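Side-chain contacts in PP1b (Porcine reproductive and respiratory syndrome virus, PDB 6JDR), which probably hydrolyses ATP to unwind RNA and DNA duplexes with 5' to 3' polarity, as the helicase portion of the viral replicase polyprotein: residues A14-A19 and Y27-H32; S62-V67 and K130-V135; D285-D290 and A360-R365. The protein carries 1 engineered substitution. All coordinates share one frame; numbering follows the deposited sequence.

Contact 1: residues A14-A19 and Y27-H32. With ZN (zinc ion), chain C; ZN (zinc ion), chain B.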
ATOM      1  N   ALA A  14     -22.846 -23.285  -8.050  1.00 53.22           N
ATOM      2  CA  ALA A  14     -23.858 -22.489  -7.351  1.00 54.42           C
ATOM      3  C   ALA A  14     -25.142 -22.339  -8.166  1.00 53.74           C
ATOM      4  O   ALA A  14     -25.252 -21.432  -8.990  1.00 57.07           O
ATOM      5  CB  ALA A  14     -23.291 -21.115  -7.017  1.00 54.09           C
ATOM      6  N   PRO A  15     -26.121 -23.227  -7.939  1.00 51.56           N
ATOM      7  CA  PRO A  15     -27.404 -23.084  -8.626  1.00 52.49           C
ATOM      8  C   PRO A  15     -28.316 -22.011  -8.017  1.00 52.31           C
ATOM      9  O   PRO A  15     -29.235 -21.550  -8.689  1.00 55.65           O
ATOM     10  CB  PRO A  15     -28.045 -24.475  -8.497  1.00 52.53           C
ATOM     11  CG  PRO A  15     -27.270 -25.209  -7.453  1.00 52.31           C
ATOM     12  CD  PRO A  15     -26.089 -24.386  -7.033  1.00 51.65           C
ATOM     13  N   TYR A  16     -28.066 -21.620  -6.769  1.00 50.26           N
ATOM     14  CA  TYR A  16     -28.915 -20.650  -6.077  1.00 48.58           C
ATOM     15  C   TYR A  16     -28.159 -19.368  -5.759  1.00 46.64           C
ATOM     16  O   TYR A  16     -26.952 -19.274  -5.985  1.00 45.25           O
ATOM     17  CB  TYR A  16     -29.490 -21.284  -4.807  1.00 48.72           C
ATOM     18  CG  TYR A  16     -30.255 -22.546  -5.127  1.00 49.49           C
ATOM     19  CD1 TYR A  16     -31.585 -22.488  -5.520  1.00 49.03           C
ATOM     20  CD2 TYR A  16     -29.633 -23.791  -5.092  1.00 49.41           C
ATOM     21  CE1 TYR A  16     -32.287 -23.634  -5.844  1.00 50.00           C
ATOM     22  CE2 TYR A  16     -30.329 -24.946  -5.415  1.00 50.52           C
ATOM     23  CZ  TYR A  16     -31.656 -24.860  -5.793  1.00 50.42           C
ATOM     24  OH  TYR A  16     -32.360 -25.994  -6.113  1.00 51.78           O
ATOM     25  N   ALA A  17     -28.884 -18.377  -5.253  1.00 44.92           N
ATOM     26  CA  ALA A  17     -28.294 -17.092  -4.901  1.00 43.91           C
ATOM     27  C   ALA A  17     -29.054 -16.417  -3.766  1.00 42.76           C
ATOM     28  O   ALA A  17     -30.245 -16.661  -3.577  1.00 41.97           O
ATOM     29  CB  ALA A  17     -28.263 -16.186  -6.117  1.00 44.87           C
ATOM     30  N   THR A  18     -28.355 -15.564  -3.016  1.00 41.24           N
ATOM     31  CA  THR A  18     -28.986 -14.765  -1.967  1.00 39.51           C
ATOM     32  C   THR A  18     -29.689 -13.591  -2.617  1.00 38.01           C
ATOM     33  O   THR A  18     -29.353 -13.200  -3.737  1.00 37.56           O
ATOM     34  CB  THR A  18     -27.971 -14.230  -0.930  1.00 40.10           C
ATOM     35  OG1 THR A  18     -27.113 -13.251  -1.533  1.00 38.36           O
ATOM     36  CG2 THR A  18     -27.131 -15.370  -0.354  1.00 41.37           C
ATOM     37  N   ALA A  19     -30.658 -13.022  -1.910  1.00 37.19           N
ATOM     38  CA  ALA A  19     -31.364 -11.839  -2.389  1.00 37.18           C
ATOM     39  C   ALA A  19     -30.424 -10.644  -2.550  1.00 37.31           C
ATOM     40  O   ALA A  19     -30.701  -9.740  -3.334  1.00 36.98           O
ATOM     41  CB  ALA A  19     -32.503 -11.487  -1.443  1.00 37.71           C
ATOM     42  N   TYR A  27     -25.008 -26.311  -0.008  1.00 50.62           N
ATOM     43  CA  TYR A  27     -24.649 -26.262   1.404  1.00 52.66           C
ATOM     44  C   TYR A  27     -24.885 -24.868   1.994  1.00 50.28           C
ATOM     45  O   TYR A  27     -25.529 -24.730   3.029  1.00 50.06           O
ATOM     46  CB  TYR A  27     -23.188 -26.683   1.597  1.00 55.41           C
ATOM     47  CG  TYR A  27     -22.728 -26.650   3.034  1.00 59.57           C
ATOM     48  CD1 TYR A  27     -23.184 -27.592   3.953  1.00 62.42           C
ATOM     49  CD2 TYR A  27     -21.839 -25.675   3.481  1.00 61.53           C
ATOM     50  CE1 TYR A  27     -22.768 -27.564   5.275  1.00 64.97           C
ATOM     51  CE2 TYR A  27     -21.419 -25.638   4.800  1.00 63.56           C
ATOM     52  CZ  TYR A  27     -21.884 -26.584   5.692  1.00 65.95           C
ATOM     53  OH  TYR A  27     -21.468 -26.549   7.002  1.00 69.90           O
ATOM     54  N   HIS A  28     -24.389 -23.841   1.310  1.00 47.55           N
ATOM     55  CA  HIS A  28     -24.436 -22.475   1.831  1.00 46.06           C
ATOM     56  C   HIS A  28     -25.787 -21.775   1.708  1.00 46.03           C
ATOM     57  O   HIS A  28     -25.932 -20.642   2.167  1.00 45.55           O
ATOM     58  CB  HIS A  28     -23.348 -21.623   1.181  1.00 45.13           C
ATOM     59  CG  HIS A  28     -21.982 -21.895   1.719  1.00 44.08           C
ATOM     60  ND1 HIS A  28     -21.028 -22.584   1.007  1.00 42.52           N
ATOM     61  CD2 HIS A  28     -21.415 -21.582   2.908  1.00 43.66           C
ATOM     62  CE1 HIS A  28     -19.927 -22.677   1.729  1.00 43.85           C
ATOM     63  NE2 HIS A  28     -20.135 -22.077   2.888  1.00 43.51           N
ATOM     64  N   THR A  29     -26.779 -22.441   1.117  1.00 43.84           N
ATOM     65  CA  THR A  29     -28.143 -21.919   1.122  1.00 42.96           C
ATOM     66  C   THR A  29     -28.704 -21.767   2.541  1.00 43.85           C
ATOM     67  O   THR A  29     -29.672 -21.038   2.744  1.00 45.44           O
ATOM     68  CB  THR A  29     -29.114 -22.822   0.321  1.00 42.22           C
ATOM     69  OG1 THR A  29     -28.976 -24.182   0.746  1.00 40.88           O
ATOM     70  CG2 THR A  29     -28.845 -22.734  -1.172  1.00 41.80           C
ATOM     71  N   HIS A  30     -28.116 -22.462   3.513  1.00 45.06           N
ATOM     72  CA  HIS A  30     -28.664 -22.496   4.870  1.00 47.16           C
ATOM     73  C   HIS A  30     -27.778 -21.810   5.928  1.00 46.74           C
ATOM     74  O   HIS A  30     -28.026 -21.952   7.124  1.00 46.72           O
ATOM     75  CB  HIS A  30     -28.935 -23.958   5.269  1.00 48.12           C
ATOM     76  CG  HIS A  30     -30.178 -24.535   4.658  1.00 48.59           C
ATOM     77  ND1 HIS A  30     -30.375 -24.616   3.295  1.00 48.93           N
ATOM     78  CD2 HIS A  30     -31.282 -25.073   5.230  1.00 48.82           C
ATOM     79  CE1 HIS A  30     -31.549 -25.173   3.055  1.00 49.15           C
ATOM     80  NE2 HIS A  30     -32.119 -25.460   4.212  1.00 49.33           N
ATOM     81  N   PHE A  31     -26.759 -21.067   5.495  1.00 46.41           N
ATOM     82  CA  PHE A  31     -25.864 -20.370   6.425  1.00 46.35           C
ATOM     83  C   PHE A  31     -25.696 -18.886   6.069  1.00 44.62           C
ATOM     84  O   PHE A  31     -24.630 -18.299   6.283  1.00 44.03           O
ATOM     85  CB  PHE A  31     -24.502 -21.071   6.472  1.00 47.48           C
ATOM     86  CG  PHE A  31     -24.571 -22.500   6.926  1.00 49.80           C
ATOM     87  CD1 PHE A  31     -24.532 -22.820   8.278  1.00 50.13           C
ATOM     88  CD2 PHE A  31     -24.676 -23.532   6.001  1.00 51.87           C
ATOM     89  CE1 PHE A  31     -24.594 -24.139   8.701  1.00 51.33           C
ATOM     90  CE2 PHE A  31     -24.737 -24.855   6.418  1.00 53.19           C
ATOM     91  CZ  PHE A  31     -24.697 -25.161   7.769  1.00 52.43           C
ATOM     92  N   HIS A  32     -26.765 -18.282   5.556  1.00 41.87           N
ATOM     93  CA  HIS A  32     -26.763 -16.875   5.166  1.00 40.14           C
ATOM     94  C   HIS A  32     -27.956 -16.174   5.802  1.00 40.52           C
ATOM     95  O   HIS A  32     -29.031 -16.081   5.210  1.00 41.67           O
ATOM     96  CB  HIS A  32     -26.809 -16.761   3.645  1.00 39.26           C
ATOM     97  CG  HIS A  32     -26.622 -15.370   3.132  1.00 38.19           C
ATOM     98  ND1 HIS A  32     -25.387 -14.854   2.808  1.00 37.94           N
ATOM     99  CD2 HIS A  32     -27.519 -14.391   2.867  1.00 38.18           C
ATOM    100  CE1 HIS A  32     -25.528 -13.615   2.374  1.00 37.68           C
ATOM    101  NE2 HIS A  32     -26.812 -13.313   2.395  1.00 37.16           N
TER
HETATM  102 ZN    ZN C 502     -20.472 -22.815  -1.023  1.00 45.99          ZN
HETATM  103 ZN    ZN B 501     -27.604 -11.376   1.912  1.00 36.84          ZN
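Thr18 meets His32 inside the zinc-binding domain at the N-terminal end of the helicase, where residues 14-19, carrying the short strand 16-17, face the loop 27-32 that supplies one histidine to each of two zinc ions. The first kind of contact is CH-pi. The Thr18 methyl sits over one face of the imidazole, with CG2 3.3 Å from the centroid of the His32 ring and only 8° from the perpendicular; the threonine comes down almost squarely on the ring. With chi1 at 68°, Thr18 turns CG2 anti to its carbonyl carbon and onto the ring, while OG1 takes the backbone N-H of Leu22.

Plain apolar packing makes the second meeting, where Tyr16 CB lies 4.0 Å from Thr29 CG2 and the methyl approaches the phenol ring obliquely. Thr29 OG1 looks elsewhere: His30 ND1 donates to it nearly in the imidazole plane, and it also bonds to Val26 O.

Metal coordination holds residues 27-32 in place. His28 ND1 binds one zinc ion together with Cys7, Cys10 and Cys25, and His32 shares the other with Cys20, His34 and Cys35. The His32 ring is thus fixed at both nitrogens, ND1 hydrogen-bonded to Tyr9 OH and NE2 2.1 Å from its zinc ion, with Thr18 CG2 3.4 Å from His32 NE2.

Contact 2: residues S62-V67 and K130-V135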
ATOM      1  N   SER A  62     -18.302 -17.701   7.281  1.00 44.01           N
ATOM      2  CA  SER A  62     -17.300 -16.820   6.701  1.00 42.10           C
ATOM      3  C   SER A  62     -17.299 -15.469   7.419  1.00 41.64           C
ATOM      4  O   SER A  62     -18.325 -15.058   7.968  1.00 40.39           O
ATOM      5  CB  SER A  62     -17.599 -16.627   5.211  1.00 41.61           C
ATOM      6  OG  SER A  62     -16.893 -15.529   4.662  1.00 40.80           O
ATOM      7  N   PRO A  63     -16.148 -14.771   7.417  1.00 40.72           N
ATOM      8  CA  PRO A  63     -16.121 -13.395   7.915  1.00 40.77           C
ATOM      9  C   PRO A  63     -17.058 -12.465   7.144  1.00 40.66           C
ATOM     10  O   PRO A  63     -17.484 -11.440   7.684  1.00 40.52           O
ATOM     11  CB  PRO A  63     -14.662 -12.976   7.711  1.00 40.95           C
ATOM     12  CG  PRO A  63     -13.900 -14.257   7.748  1.00 41.22           C
ATOM     13  CD  PRO A  63     -14.796 -15.249   7.071  1.00 40.83           C
ATOM     14  N   LEU A  64     -17.372 -12.819   5.898  1.00 40.00           N
ATOM     15  CA  LEU A  64     -18.365 -12.082   5.111  1.00 39.44           C
ATOM     16  C   LEU A  64     -19.663 -11.910   5.881  1.00 38.67           C
ATOM     17  O   LEU A  64     -20.294 -10.860   5.824  1.00 38.51           O
ATOM     18  CB  LEU A  64     -18.660 -12.808   3.800  1.00 38.39           C
ATOM     19  CG  LEU A  64     -19.693 -12.159   2.873  1.00 38.59           C
ATOM     20  CD1 LEU A  64     -19.216 -10.797   2.393  1.00 38.51           C
ATOM     21  CD2 LEU A  64     -19.985 -13.068   1.687  1.00 38.76           C
ATOM     22  N   ASP A  65     -20.057 -12.953   6.597  1.00 38.63           N
ATOM     23  CA  ASP A  65     -21.323 -12.954   7.308  1.00 38.82           C
ATOM     24  C   ASP A  65     -21.289 -11.974   8.474  1.00 37.47           C
ATOM     25  O   ASP A  65     -22.289 -11.329   8.775  1.00 36.67           O
ATOM     26  CB  ASP A  65     -21.654 -14.372   7.778  1.00 39.70           C
ATOM     27  CG  ASP A  65     -21.709 -15.359   6.627  1.00 41.03           C
ATOM     28  OD1 ASP A  65     -22.429 -15.076   5.646  1.00 41.80           O
ATOM     29  OD2 ASP A  65     -21.020 -16.400   6.691  1.00 41.37           O
ATOM     30  N   GLU A  66     -20.130 -11.858   9.115  1.00 37.00           N
ATOM     31  CA  GLU A  66     -19.953 -10.893  10.191  1.00 37.40           C
ATOM     32  C   GLU A  66     -19.997  -9.477   9.635  1.00 36.19           C
ATOM     33  O   GLU A  66     -20.666  -8.607  10.192  1.00 36.42           O
ATOM     34  CB  GLU A  66     -18.638 -11.138  10.925  1.00 39.33           C
ATOM     35  CG  GLU A  66     -18.569 -12.474  11.653  1.00 40.37           C
ATOM     36  CD  GLU A  66     -19.640 -12.629  12.717  1.00 41.08           C
ATOM     37  OE1 GLU A  66     -19.855 -11.693  13.522  1.00 40.54           O
ATOM     38  OE2 GLU A  66     -20.269 -13.702  12.753  1.00 44.19           O
ATOM     39  N   VAL A  67     -19.306  -9.256   8.522  1.00 35.23           N
ATOM     40  CA  VAL A  67     -19.351  -7.965   7.837  1.00 34.63           C
ATOM     41  C   VAL A  67     -20.797  -7.576   7.510  1.00 34.48           C
ATOM     42  O   VAL A  67     -21.215  -6.446   7.766  1.00 33.65           O
ATOM     43  CB  VAL A  67     -18.499  -7.981   6.552  1.00 35.32           C
ATOM     44  CG1 VAL A  67     -18.763  -6.750   5.693  1.00 35.68           C
ATOM     45  CG2 VAL A  67     -17.022  -8.060   6.907  1.00 36.06           C
ATOM     46  N   LYS A 130     -22.807  -8.755  -5.520  1.00 46.23           N
ATOM     47  CA  LYS A 130     -22.670  -9.162  -6.920  1.00 49.59           C
ATOM     48  C   LYS A 130     -21.214  -9.457  -7.303  1.00 50.01           C
ATOM     49  O   LYS A 130     -20.944 -10.381  -8.067  1.00 49.64           O
ATOM     50  CB  LYS A 130     -23.235  -8.062  -7.827  1.00 51.96           C
ATOM     51  CG  LYS A 130     -23.234  -8.376  -9.314  1.00 54.36           C
ATOM     52  CD  LYS A 130     -23.862  -7.237 -10.104  1.00 56.79           C
ATOM     53  CE  LYS A 130     -23.484  -7.297 -11.575  1.00 59.22           C
ATOM     54  NZ  LYS A 130     -24.089  -6.176 -12.349  1.00 60.51           N
ATOM     55  N   GLU A 131     -20.286  -8.671  -6.761  1.00 50.66           N
ATOM     56  CA  GLU A 131     -18.869  -8.780  -7.107  1.00 52.32           C
ATOM     57  C   GLU A 131     -18.023  -9.474  -6.034  1.00 52.42           C
ATOM     58  O   GLU A 131     -16.795  -9.472  -6.124  1.00 55.87           O
ATOM     59  CB  GLU A 131     -18.304  -7.378  -7.375  1.00 53.33           C
ATOM     60  N   ILE A 132     -18.665 -10.072  -5.032  1.00 50.39           N
ATOM     61  CA  ILE A 132     -17.950 -10.690  -3.917  1.00 48.77           C
ATOM     62  C   ILE A 132     -17.530 -12.115  -4.269  1.00 47.60           C
ATOM     63  O   ILE A 132     -18.313 -12.879  -4.840  1.00 47.04           O
ATOM     64  CB  ILE A 132     -18.811 -10.683  -2.628  1.00 48.94           C
ATOM     65  CG1 ILE A 132     -19.065  -9.243  -2.156  1.00 48.58           C
ATOM     66  CG2 ILE A 132     -18.159 -11.502  -1.522  1.00 48.47           C
ATOM     67  CD1 ILE A 132     -17.842  -8.518  -1.628  1.00 49.23           C
ATOM     68  N   ASN A 133     -16.290 -12.454  -3.915  1.00 46.57           N
ATOM     69  CA  ASN A 133     -15.713 -13.778  -4.157  1.00 45.78           C
ATOM     70  C   ASN A 133     -14.681 -14.067  -3.064  1.00 44.46           C
ATOM     71  O   ASN A 133     -13.532 -13.627  -3.150  1.00 42.80           O
ATOM     72  CB  ASN A 133     -15.065 -13.818  -5.547  1.00 47.05           C
ATOM     73  CG  ASN A 133     -14.489 -15.184  -5.905  1.00 48.71           C
ATOM     74  OD1 ASN A 133     -14.549 -16.130  -5.125  1.00 50.22           O
ATOM     75  ND2 ASN A 133     -13.924 -15.286  -7.101  1.00 49.51           N
ATOM     76  N   MET A 134     -15.096 -14.807  -2.040  1.00 42.64           N
ATOM     77  CA  MET A 134     -14.278 -14.960  -0.837  1.00 43.44           C
ATOM     78  C   MET A 134     -13.074 -15.892  -1.013  1.00 45.17           C
ATOM     79  O   MET A 134     -12.134 -15.830  -0.215  1.00 45.23           O
ATOM     80  CB  MET A 134     -15.135 -15.409   0.351  1.00 42.40           C
ATOM     81  CG  MET A 134     -16.237 -14.427   0.734  1.00 43.19           C
ATOM     82  SD  MET A 134     -15.655 -12.784   1.228  1.00 42.56           S
ATOM     83  CE  MET A 134     -14.837 -13.169   2.773  1.00 41.28           C
ATOM     84  N   VAL A 135     -13.084 -16.739  -2.045  1.00 45.31           N
ATOM     85  CA  VAL A 135     -11.887 -17.533  -2.364  1.00 46.85           C
ATOM     86  C   VAL A 135     -10.813 -16.649  -3.020  1.00 45.43           C
ATOM     87  O   VAL A 135      -9.619 -16.847  -2.797  1.00 45.25           O
ATOM     88  CB  VAL A 135     -12.195 -18.805  -3.204  1.00 49.10           C
ATOM     89  CG1 VAL A 135     -12.900 -18.477  -4.510  1.00 52.09           C
ATOM     90  CG2 VAL A 135     -10.916 -19.585  -3.487  1.00 49.70           C
TER
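A hydroxyl engaged in capping a helix also packs against a methionine methyl: Ser62 OG lies 3.7 Å from Met134 CE, while accepting the backbone N-H of Leu64 at 3.0 Å from OG to N. Ser62 is the N-cap of helix 63-67, and the return bond, from Ser62 N to Asp65 OD2, is 3.1 Å long and completes a capping box. Asp65 OD2 takes that N-H on its anti side, somewhat out of the carboxylate plane, and its OD1 is hydrogen-bonded to Tyr9 OH.

Met134, in the first turn of helix 134-142, folds its chain at chi2 and chi3 (-61° and -68°), which swings the thioether round to Leu64. Its SD comes to 4.0 Å from Leu64 CB, and its CG approaches Leu64 CD2. Beside it, Ile132 CG2 lies 4.0 Å from Leu64 CD2. Leu236 of helix 232-239 also touches Leu64, and Tyr263 touches Met134.

Ser62 N and OG and Asp65 OD2 serve the cap, and no hydrogen bond crosses between the segments. Between 62-67 and 130-135 themselves the contact is van der Waals packing, while a backbone hydrogen bond between Met134 and Gly8 also ties the latter segment to the zinc-binding region.

Contact 3: residues D285-D290 and A360-R365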
ATOM      1  N   ASP A 285      18.423   2.151   2.163  1.00 53.53           N
ATOM      2  CA  ASP A 285      18.228   1.099   1.161  1.00 54.06           C
ATOM      3  C   ASP A 285      19.328   0.032   1.196  1.00 52.85           C
ATOM      4  O   ASP A 285      19.042  -1.166   1.110  1.00 52.33           O
ATOM      5  CB  ASP A 285      18.155   1.706  -0.248  1.00 55.83           C
ATOM      6  CG  ASP A 285      16.903   2.554  -0.465  1.00 58.53           C
ATOM      7  OD1 ASP A 285      16.022   2.583   0.428  1.00 58.45           O
ATOM      8  OD2 ASP A 285      16.803   3.192  -1.537  1.00 59.33           O
ATOM      9  N   ALA A 286      20.580   0.470   1.318  1.00 51.04           N
ATOM     10  CA  ALA A 286      21.721  -0.447   1.321  1.00 48.62           C
ATOM     11  C   ALA A 286      21.727  -1.321   2.568  1.00 46.53           C
ATOM     12  O   ALA A 286      22.035  -2.507   2.492  1.00 44.94           O
ATOM     13  CB  ALA A 286      23.027   0.326   1.211  1.00 49.30           C
ATOM     14  N   ILE A 287      21.372  -0.736   3.708  1.00 45.99           N
ATOM     15  CA  ILE A 287      21.404  -1.454   4.984  1.00 45.68           C
ATOM     16  C   ILE A 287      20.135  -2.260   5.271  1.00 45.57           C
ATOM     17  O   ILE A 287      20.111  -3.057   6.215  1.00 44.05           O
ATOM     18  CB  ILE A 287      21.700  -0.507   6.174  1.00 46.28           C
ATOM     19  CG1 ILE A 287      20.535   0.454   6.446  1.00 46.88           C
ATOM     20  CG2 ILE A 287      22.983   0.276   5.923  1.00 46.72           C
ATOM     21  CD1 ILE A 287      20.689   1.247   7.729  1.00 47.09           C
ATOM     22  N   GLN A 288      19.097  -2.068   4.454  1.00 46.38           N
ATOM     23  CA  GLN A 288      17.782  -2.685   4.693  1.00 47.19           C
ATOM     24  C   GLN A 288      17.818  -4.200   4.980  1.00 47.00           C
ATOM     25  O   GLN A 288      17.166  -4.652   5.921  1.00 49.07           O
ATOM     26  CB  GLN A 288      16.817  -2.374   3.535  1.00 47.51           C
ATOM     27  CG  GLN A 288      15.384  -2.846   3.756  1.00 48.58           C
ATOM     28  CD  GLN A 288      14.758  -2.275   5.019  1.00 49.53           C
ATOM     29  OE1 GLN A 288      14.420  -1.092   5.077  1.00 50.63           O
ATOM     30  NE2 GLN A 288      14.601  -3.116   6.040  1.00 48.87           N
ATOM     31  N   PRO A 289      18.585  -4.984   4.193  1.00 46.33           N
ATOM     32  CA  PRO A 289      18.712  -6.425   4.452  1.00 46.11           C
ATOM     33  C   PRO A 289      18.949  -6.843   5.911  1.00 46.86           C
ATOM     34  O   PRO A 289      18.580  -7.956   6.286  1.00 46.52           O
ATOM     35  CB  PRO A 289      19.909  -6.816   3.595  1.00 46.43           C
ATOM     36  CG  PRO A 289      19.814  -5.910   2.419  1.00 46.34           C
ATOM     37  CD  PRO A 289      19.273  -4.606   2.941  1.00 46.67           C
ATOM     38  N   ASP A 290      19.551  -5.969   6.717  1.00 48.50           N
ATOM     39  CA  ASP A 290      19.811  -6.260   8.134  1.00 49.71           C
ATOM     40  C   ASP A 290      18.660  -5.956   9.096  1.00 50.82           C
ATOM     41  O   ASP A 290      18.804  -6.183  10.299  1.00 51.32           O
ATOM     42  CB  ASP A 290      21.049  -5.489   8.617  1.00 51.03           C
ATOM     43  CG  ASP A 290      22.339  -6.178   8.257  1.00 50.48           C
ATOM     44  OD1 ASP A 290      22.847  -6.952   9.093  1.00 50.80           O
ATOM     45  OD2 ASP A 290      22.832  -5.959   7.133  1.00 50.60           O
ATOM     46  N   ALA A 360      30.461   0.855   9.217  1.00 50.08           N
ATOM     47  CA  ALA A 360      31.176   1.884   8.451  1.00 51.43           C
ATOM     48  C   ALA A 360      30.253   2.783   7.628  1.00 51.63           C
ATOM     49  O   ALA A 360      30.464   3.994   7.551  1.00 53.53           O
ATOM     50  CB  ALA A 360      32.210   1.235   7.542  1.00 51.30           C
ATOM     51  N   ILE A 361      29.235   2.185   7.015  1.00 51.59           N
ATOM     52  CA  ILE A 361      28.295   2.919   6.172  1.00 51.49           C
ATOM     53  C   ILE A 361      27.350   3.799   6.994  1.00 51.81           C
ATOM     54  O   ILE A 361      26.872   4.825   6.506  1.00 53.29           O
ATOM     55  CB  ILE A 361      27.480   1.941   5.296  1.00 53.31           C
ATOM     56  CG1 ILE A 361      28.405   1.201   4.318  1.00 53.59           C
ATOM     57  CG2 ILE A 361      26.369   2.660   4.539  1.00 53.67           C
ATOM     58  CD1 ILE A 361      29.245   2.102   3.440  1.00 54.30           C
ATOM     59  N   THR A 362      27.096   3.416   8.243  1.00 52.37           N
ATOM     60  CA  THR A 362      26.108   4.102   9.073  1.00 54.42           C
ATOM     61  C   THR A 362      26.694   5.113  10.074  1.00 57.04           C
ATOM     62  O   THR A 362      25.999   5.536  10.997  1.00 57.54           O
ATOM     63  CB  THR A 362      25.255   3.077   9.843  1.00 53.34           C
ATOM     64  OG1 THR A 362      26.108   2.253  10.645  1.00 53.01           O
ATOM     65  CG2 THR A 362      24.458   2.209   8.878  1.00 53.12           C
ATOM     66  N   ARG A 363      27.959   5.497   9.900  1.00 59.54           N
ATOM     67  CA  ARG A 363      28.573   6.528  10.741  1.00 60.94           C
ATOM     68  C   ARG A 363      28.314   7.935  10.198  1.00 62.81           C
ATOM     69  O   ARG A 363      28.116   8.874  10.970  1.00 64.03           O
ATOM     70  CB  ARG A 363      30.088   6.324  10.849  1.00 61.14           C
ATOM     71  CG  ARG A 363      30.545   4.982  11.398  1.00 61.56           C
ATOM     72  CD  ARG A 363      29.875   4.634  12.716  1.00 62.48           C
ATOM     73  NE  ARG A 363      28.564   4.012  12.530  1.00 63.48           N
ATOM     74  CZ  ARG A 363      27.647   3.865  13.486  1.00 64.80           C
ATOM     75  NH1 ARG A 363      27.869   4.297  14.724  1.00 64.38           N
ATOM     76  NH2 ARG A 363      26.491   3.280  13.200  1.00 65.81           N
ATOM     77  N   ALA A 364      28.331   8.077   8.874  1.00 64.33           N
ATOM     78  CA  ALA A 364      28.266   9.389   8.231  1.00 66.48           C
ATOM     79  C   ALA A 364      26.852   9.948   8.167  1.00 68.96           C
ATOM     80  O   ALA A 364      25.873   9.198   8.115  1.00 69.30           O
ATOM     81  CB  ALA A 364      28.853   9.319   6.831  1.00 67.42           C
ATOM     82  N   ARG A 365      26.765  11.276   8.154  1.00 70.99           N
ATOM     83  CA  ARG A 365      25.494  11.984   8.060  1.00 71.99           C
ATOM     84  C   ARG A 365      25.266  12.518   6.647  1.00 72.06           C
ATOM     85  O   ARG A 365      24.231  12.246   6.040  1.00 72.29           O
ATOM     86  CB  ARG A 365      25.460  13.130   9.073  1.00 73.86           C
ATOM     87  CG  ARG A 365      24.125  13.850   9.169  1.00 76.11           C
ATOM     88  CD  ARG A 365      24.139  14.894  10.275  1.00 77.11           C
ATOM     89  NE  ARG A 365      24.066  14.299  11.610  1.00 77.14           N
ATOM     90  CZ  ARG A 365      22.957  13.818  12.174  1.00 77.12           C
ATOM     91  NH1 ARG A 365      21.793  13.835  11.525  1.00 76.18           N
ATOM     92  NH2 ARG A 365      23.014  13.304  13.398  1.00 77.05           N
TER
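Ile287 and Thr362 meet at a slant, methyl against methyl, in the superfamily 1 helicase core, where the end of helix 281-287 comes up to the end of helix 354-361. The nearest approach is 3.8 Å, from Ile287 CG2 to Thr362 CG2. In Ile287 a chi1 of 69° points the CG2 methyl at Thr362, and the extended CG1 arm sets CD1 beside the same threonine methyl. The CG2 methyl of Ile287 also meets Ile361, more loosely, with 4.4 Å to Ile361 CG2.

Leu358, one turn back in helix 354-361, and Leu295 of strand 294-297 also touch Ile287, while Leu383 lies against Ile361. The three contacting residues are buried, and the packing between the segments is wholly apolar.

Thr362, the first residue to leave the helical conformation, splits its two branches between different tasks. CG2 goes to the isoleucine, whereas OG1 is hydrogen-bonded to Leu358 O, its strongest partner, and to Val359 O, two carbonyls that would have to share its one proton. OG1 in addition accepts from the neighbouring arginine, in the guanidinium plane: Arg363 NH2 lies 2.8 Å from Thr362 OG1, with an almost straight N-H...O angle of 175°.

Contacts 1 and 2 are neighbours, their centres about 12 Å apart, and they touch where Asp65 of the capping box packs near Phe31 and His32. Tyr9 OH ties them further, since it bonds both to His32 ND1, in the ring that binds zinc, and to Asp65 OD1. Contact 2 lies beside the zinc sites: the Leu64 side chain is about 6 Å from that of His32, and the Ser62 side chain about 6 Å from that of His28. Contact 3 lies on the opposite side of the chain's centre, within the helicase core and away from the annotated sites; its nearest atoms are about 29 Å from contact 2 and about 40 Å from contact 1.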